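Local coordinates for protein cellulose 1,4-beta-cellobiosidase (Clostridium thermocellum, PDB 3ZQX) that serves as the family 3b carbohydrate-binding module of a cellulosomal cellobiohydrolase and probably holds the enzyme on cellulose, at residues Phe54-Pro68 and Asp75-Lys87. The protein carries 1 engineered substitution. Numbering follows the deposited sequence. Where two conformers were deposited one is given.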
loop_
_atom_site.group_PDB
_atom_site.type_symbol
_atom_site.label_atom_id
_atom_site.label_comp_id
_atom_site.label_asym_id
_atom_site.label_seq_id
_atom_site.Cartn_x
_atom_site.Cartn_y
_atom_site.Cartn_z
ATOM N N PHE A 54 -6.641 6.077 6.812
ATOM C CA PHE A 54 -5.256 6.041 6.353
ATOM C C PHE A 54 -4.564 7.333 6.754
ATOM O O PHE A 54 -5.142 8.416 6.610
ATOM C CB PHE A 54 -5.239 5.930 4.830
ATOM C CG PHE A 54 -3.879 6.147 4.217
ATOM C CD1 PHE A 54 -3.014 5.089 4.046
ATOM C CD2 PHE A 54 -3.471 7.407 3.802
ATOM C CE1 PHE A 54 -1.761 5.274 3.482
ATOM C CE2 PHE A 54 -2.222 7.599 3.236
ATOM C CZ PHE A 54 -1.369 6.531 3.076
ATOM N N ILE A 55 -3.328 7.229 7.237
ATOM C CA ILE A 55 -2.525 8.412 7.509
ATOM C C ILE A 55 -1.100 8.186 7.029
ATOM O O ILE A 55 -0.499 7.134 7.299
ATOM C CB ILE A 55 -2.500 8.774 9.004
ATOM C CG1 ILE A 55 -3.910 8.823 9.603
ATOM C CG2 ILE A 55 -1.791 10.109 9.205
ATOM C CD1 ILE A 55 -4.418 7.492 10.115
ATOM N N CYS A 56 -0.574 9.167 6.300
ATOM C CA CYS A 56 0.818 9.161 5.855
ATOM C C CYS A 56 1.555 10.322 6.508
ATOM O O CYS A 56 1.285 11.486 6.198
ATOM C CB CYS A 56 0.902 9.313 4.341
ATOM S SG CYS A 56 2.586 9.551 3.745
ATOM N N TYR A 57 2.486 10.008 7.399
ATOM C CA TYR A 57 3.237 11.040 8.102
ATOM C C TYR A 57 4.344 11.643 7.257
ATOM O O TYR A 57 4.782 12.754 7.548
ATOM C CB TYR A 57 3.789 10.521 9.444
ATOM C CG TYR A 57 2.682 10.233 10.429
ATOM C CD1 TYR A 57 1.898 11.260 10.922
ATOM C CD2 TYR A 57 2.393 8.941 10.836
ATOM C CE1 TYR A 57 0.873 11.019 11.801
ATOM C CE2 TYR A 57 1.356 8.689 11.721
ATOM C CZ TYR A 57 0.602 9.732 12.198
ATOM O OH TYR A 57 -0.437 9.480 13.069
ATOM N N TYR A 58 4.889 10.892 6.302
ATOM C CA TYR A 58 5.812 11.486 5.351
ATOM C C TYR A 58 5.854 10.732 4.040
ATOM O O TYR A 58 5.870 9.507 4.039
ATOM C CB TYR A 58 7.210 11.517 5.960
ATOM C CG TYR A 58 8.245 12.001 4.982
ATOM C CD1 TYR A 58 8.286 13.334 4.594
ATOM C CD2 TYR A 58 9.163 11.124 4.422
ATOM C CE1 TYR A 58 9.226 13.784 3.684
ATOM C CE2 TYR A 58 10.105 11.565 3.515
ATOM C CZ TYR A 58 10.126 12.891 3.148
ATOM O OH TYR A 58 11.063 13.335 2.246
ATOM N N THR A 59 5.913 11.459 2.929
ATOM C CA THR A 59 6.408 10.904 1.679
ATOM C C THR A 59 7.023 12.031 0.846
ATOM O O THR A 59 6.502 13.143 0.865
ATOM C CB THR A 59 5.298 10.165 0.903
ATOM O OG1 THR A 59 5.845 9.615 -0.298
ATOM C CG2 THR A 59 4.137 11.078 0.544
ATOM N N PRO A 60 8.085 11.750 0.070
ATOM C CA PRO A 60 8.662 12.832 -0.741
ATOM C C PRO A 60 7.720 13.399 -1.807
ATOM O O PRO A 60 7.925 14.534 -2.244
ATOM C CB PRO A 60 9.869 12.165 -1.413
ATOM C CG PRO A 60 10.243 11.047 -0.496
ATOM C CD PRO A 60 8.931 10.544 0.065
ATOM N N ILE A 61 6.722 12.634 -2.231
ATOM C CA ILE A 61 5.808 13.104 -3.277
ATOM C C ILE A 61 4.716 14.011 -2.704
ATOM O O ILE A 61 3.898 14.561 -3.443
ATOM C CB ILE A 61 5.181 11.929 -4.089
ATOM C CG1 ILE A 61 4.281 11.052 -3.211
ATOM C CG2 ILE A 61 6.271 11.101 -4.760
ATOM C CD1 ILE A 61 3.478 10.033 -3.994
ATOM N N GLY A 62 4.704 14.096 -1.377
ATOM C CA GLY A 62 3.823 14.897 -0.544
ATOM C C GLY A 62 2.599 14.078 -0.171
ATOM O O GLY A 62 1.925 13.515 -1.033
ATOM N N SER A 63 2.175 14.177 1.078
ATOM C CA SER A 63 1.107 13.311 1.548
ATOM C C SER A 63 -0.212 13.793 0.977
ATOM O O SER A 63 -1.137 13.004 0.800
ATOM C CB SER A 63 1.069 13.261 3.071
ATOM O OG SER A 63 0.820 14.541 3.599
ATOM N N GLY A 64 -0.282 15.079 0.655
ATOM C CA GLY A 64 -1.473 15.649 0.049
ATOM C C GLY A 64 -1.734 15.164 -1.366
ATOM O O GLY A 64 -2.814 15.384 -1.913
ATOM N N ASN A 65 -0.748 14.506 -1.964
ATOM C CA ASN A 65 -0.917 13.933 -3.289
ATOM C C ASN A 65 -1.393 12.487 -3.274
ATOM O O ASN A 65 -1.547 11.877 -4.326
ATOM C CB ASN A 65 0.365 14.088 -4.094
ATOM C CG ASN A 65 0.573 15.513 -4.527
ATOM O OD1 ASN A 65 -0.365 16.153 -4.994
ATOM N ND2 ASN A 65 1.780 16.035 -4.342
ATOM N N LEU A 66 -1.641 11.954 -2.076
ATOM C CA LEU A 66 -2.193 10.615 -1.925
ATOM C C LEU A 66 -3.711 10.680 -1.842
ATOM O O LEU A 66 -4.276 11.597 -1.248
ATOM C CB LEU A 66 -1.656 9.959 -0.651
ATOM C CG LEU A 66 -0.131 9.895 -0.513
ATOM C CD1 LEU A 66 0.283 9.309 0.825
ATOM C CD2 LEU A 66 0.476 9.096 -1.656
ATOM N N ILE A 67 -4.362 9.685 -2.432
ATOM C CA ILE A 67 -5.816 9.581 -2.416
ATOM C C ILE A 67 -6.165 8.191 -1.888
ATOM O O ILE A 67 -6.238 7.228 -2.653
ATOM C CB ILE A 67 -6.409 9.786 -3.826
ATOM C CG1 ILE A 67 -5.922 11.105 -4.433
ATOM C CG2 ILE A 67 -7.932 9.751 -3.774
ATOM C CD1 ILE A 67 -6.330 11.303 -5.882
ATOM N N PRO A 68 -6.305 8.056 -0.564
ATOM C CA PRO A 68 -6.599 6.748 0.025
ATOM C C PRO A 68 -8.068 6.368 -0.023
ATOM O O PRO A 68 -8.937 7.229 0.101
ATOM C CB PRO A 68 -6.157 6.925 1.477
ATOM C CG PRO A 68 -6.440 8.375 1.763
ATOM C CD PRO A 68 -6.104 9.094 0.466
ATOM N N ASP A 75 -11.881 -11.670 2.512
ATOM C CA ASP A 75 -10.486 -11.960 2.209
ATOM C C ASP A 75 -9.945 -11.150 1.036
ATOM O O ASP A 75 -8.755 -11.233 0.723
ATOM C CB ASP A 75 -10.272 -13.458 1.989
ATOM C CG ASP A 75 -10.278 -14.240 3.293
ATOM O OD1 ASP A 75 -9.863 -13.681 4.331
ATOM O OD2 ASP A 75 -10.690 -15.419 3.279
ATOM N N GLU A 76 -10.824 -10.402 0.373
ATOM C CA GLU A 76 -10.455 -9.537 -0.738
ATOM C C GLU A 76 -10.270 -8.080 -0.324
ATOM O O GLU A 76 -10.016 -7.232 -1.173
ATOM C CB GLU A 76 -11.517 -9.600 -1.841
ATOM C CG GLU A 76 -11.635 -10.933 -2.545
ATOM C CD GLU A 76 -10.688 -11.075 -3.720
ATOM O OE1 GLU A 76 -9.799 -10.216 -3.898
ATOM O OE2 GLU A 76 -10.836 -12.061 -4.470
ATOM N N HIS A 77 -10.405 -7.771 0.959
ATOM C CA HIS A 77 -10.415 -6.392 1.436
ATOM C C HIS A 77 -9.025 -5.747 1.376
ATOM O O HIS A 77 -7.998 -6.424 1.540
ATOM C CB HIS A 77 -10.961 -6.388 2.865
ATOM C CG HIS A 77 -11.142 -5.021 3.442
ATOM N ND1 HIS A 77 -10.231 -4.439 4.295
ATOM C CD2 HIS A 77 -12.143 -4.120 3.291
ATOM C CE1 HIS A 77 -10.658 -3.232 4.630
ATOM N NE2 HIS A 77 -11.819 -3.015 4.040
ATOM N N TYR A 78 -8.985 -4.434 1.160
ATOM C CA TYR A 78 -7.716 -3.716 1.049
ATOM C C TYR A 78 -7.827 -2.232 1.366
ATOM O O TYR A 78 -8.899 -1.616 1.276
ATOM C CB TYR A 78 -7.115 -3.849 -0.375
ATOM C CG TYR A 78 -8.121 -3.512 -1.466
ATOM C CD1 TYR A 78 -8.358 -2.198 -1.857
ATOM C CD2 TYR A 78 -8.871 -4.511 -2.072
ATOM C CE1 TYR A 78 -9.314 -1.899 -2.820
ATOM C CE2 TYR A 78 -9.823 -4.224 -3.042
ATOM C CZ TYR A 78 -10.040 -2.916 -3.411
ATOM O OH TYR A 78 -10.977 -2.577 -4.352
ATOM N N LEU A 79 -6.672 -1.677 1.721
ATOM C CA LEU A 79 -6.363 -0.271 1.523
ATOM C C LEU A 79 -5.972 -0.071 0.064
ATOM O O LEU A 79 -5.143 -0.811 -0.471
ATOM C CB LEU A 79 -5.147 0.124 2.370
ATOM C CG LEU A 79 -4.495 1.467 2.028
ATOM C CD1 LEU A 79 -5.382 2.642 2.423
ATOM C CD2 LEU A 79 -3.113 1.578 2.660
ATOM N N GLN A 80 -6.549 0.950 -0.568
ATOM C CA GLN A 80 -6.163 1.370 -1.897
ATOM C C GLN A 80 -5.530 2.752 -1.826
ATOM O O GLN A 80 -6.043 3.660 -1.165
ATOM C CB GLN A 80 -7.391 1.423 -2.812
ATOM C CG GLN A 80 -7.117 2.019 -4.180
ATOM C CD GLN A 80 -8.200 1.650 -5.166
ATOM O OE1 GLN A 80 -8.426 0.476 -5.422
ATOM N NE2 GLN A 80 -8.904 2.648 -5.701
ATOM N N LEU A 81 -4.397 2.906 -2.499
ATOM C CA LEU A 81 -3.837 4.230 -2.720
ATOM C C LEU A 81 -3.892 4.579 -4.181
ATOM O O LEU A 81 -3.417 3.824 -5.045
ATOM C CB LEU A 81 -2.389 4.337 -2.257
ATOM C CG LEU A 81 -2.174 4.213 -0.760
ATOM C CD1 LEU A 81 -0.702 4.369 -0.443
ATOM C CD2 LEU A 81 -3.015 5.248 -0.010
ATOM N N GLU A 82 -4.501 5.724 -4.437
ATOM C CA GLU A 82 -4.426 6.394 -5.716
ATOM C C GLU A 82 -3.668 7.699 -5.481
ATOM O O GLU A 82 -3.267 8.003 -4.357
ATOM C CB GLU A 82 -5.822 6.617 -6.291
ATOM C CG GLU A 82 -6.433 5.317 -6.784
ATOM C CD GLU A 82 -7.891 5.432 -7.117
ATOM O OE1 GLU A 82 -8.690 5.616 -6.180
ATOM O OE2 GLU A 82 -8.244 5.334 -8.314
ATOM N N PHE A 83 -3.455 8.457 -6.549
ATOM C CA PHE A 83 -2.556 9.596 -6.509
ATOM C C PHE A 83 -3.086 10.712 -7.376
ATOM O O PHE A 83 -3.777 10.487 -8.360
ATOM C CB PHE A 83 -1.170 9.202 -7.041
ATOM C CG PHE A 83 -0.568 8.028 -6.317
ATOM C CD1 PHE A 83 -0.861 6.733 -6.714
ATOM C CD2 PHE A 83 0.271 8.216 -5.234
ATOM C CE1 PHE A 83 -0.340 5.643 -6.024
ATOM C CE2 PHE A 83 0.804 7.132 -4.544
ATOM C CZ PHE A 83 0.498 5.849 -4.945
ATOM N N LYS A 84 -2.726 11.932 -7.008
ATOM C CA LYS A 84 -2.896 13.080 -7.888
ATOM C C LYS A 84 -1.855 13.007 -9.004
ATOM O O LYS A 84 -1.074 12.044 -9.066
ATOM C CB LYS A 84 -2.767 14.369 -7.083
ATOM C CG LYS A 84 -3.890 14.532 -6.069
ATOM C CD LYS A 84 -3.845 15.873 -5.373
ATOM C CE LYS A 84 -4.943 15.970 -4.320
ATOM N NZ LYS A 84 -4.782 17.199 -3.489
ATOM N N ASP A 85 -1.807 14.027 -9.866
ATOM C CA ASP A 85 -1.010 13.887 -11.079
ATOM C C ASP A 85 0.390 14.352 -10.692
ATOM O O ASP A 85 0.795 15.492 -10.918
ATOM C CB ASP A 85 -1.628 14.850 -12.132
ATOM C CG ASP A 85 -0.938 14.805 -13.489
ATOM O OD1 ASP A 85 -0.096 13.930 -13.730
ATOM O OD2 ASP A 85 -1.260 15.662 -14.338
ATOM N N VAL A 86 1.186 13.348 -10.338
ATOM C CA VAL A 86 2.572 13.498 -9.925
ATOM C C VAL A 86 3.319 12.595 -10.870
ATOM O O VAL A 86 3.009 11.407 -10.975
ATOM C CB VAL A 86 2.834 13.053 -8.467
ATOM C CG1 VAL A 86 4.330 13.040 -8.179
ATOM C CG2 VAL A 86 2.116 13.975 -7.491
ATOM N N LYS A 87 4.275 13.161 -11.586
ATOM C CA LYS A 87 5.000 12.410 -12.584
ATOM C C LYS A 87 6.042 11.520 -11.918
ATOM O O LYS A 87 6.748 11.943 -10.986
ATOM C CB LYS A 87 5.661 13.369 -13.587
ATOM C CG LYS A 87 4.746 14.496 -14.098
ATOM C CD LYS A 87 3.463 13.973 -14.731
ATOM C CE LYS A 87 2.675 15.106 -15.388
ATOM N NZ LYS A 87 1.406 14.621 -16.010
HETATM O O HOH W 1 -1.618 18.304 -3.611
HETATM O O HOH W 2 -8.166 5.457 -3.619
#
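Leu66 to Pro68 pair with Leu81 to Phe83 as the two arms of an antiparallel hairpin at the border of a five-stranded sheet, while Phe54, from the other large sheet, closes over its inner side. Ile67 and Glu82 form the hydrogen-bonded pair (Ile67 N to Glu82 O 2.8 Å, Glu82 N to Ile67 O 2.9 Å). Two residues toward the hairpin's open end, past the non-hydrogen-bonded Leu66-Phe83 pair, Lys84 N bonds to Asn65 O. Leu66, Pro68, Leu81 and Phe83 turn inward. In one of its two conformers Leu81 sets CD2 over one face of the Phe54 ring, 3.8 Å from the centroid, a possibly intermittent CH-pi contact. Phe54 also lays CD1 against both Leu79 methyls, its first torsion (169°) carrying CG away from the backbone N. Further along, Leu66 runs beside Phe83, its CD2 within 3.5 Å of Phe83 CE2; Ile61 CD1 crosses to the same ring. The preceding loop is tied down by Asn65, whose ND2 lies 2.7 Å from Ile61 O in a nearly straight bond within its amide plane. Val86 CG2 packs on that amide, and the extended Lys84 chain passes OD1 to bring NZ to Gly64 O at 3.1 Å. On the outer face a water links Ile67 O to Glu82 OE1. Hairpin pairing at a sheet border, joined to apolar packing between opposed sheets, is characteristic of the beta sandwich of family 3 carbohydrate-binding modules.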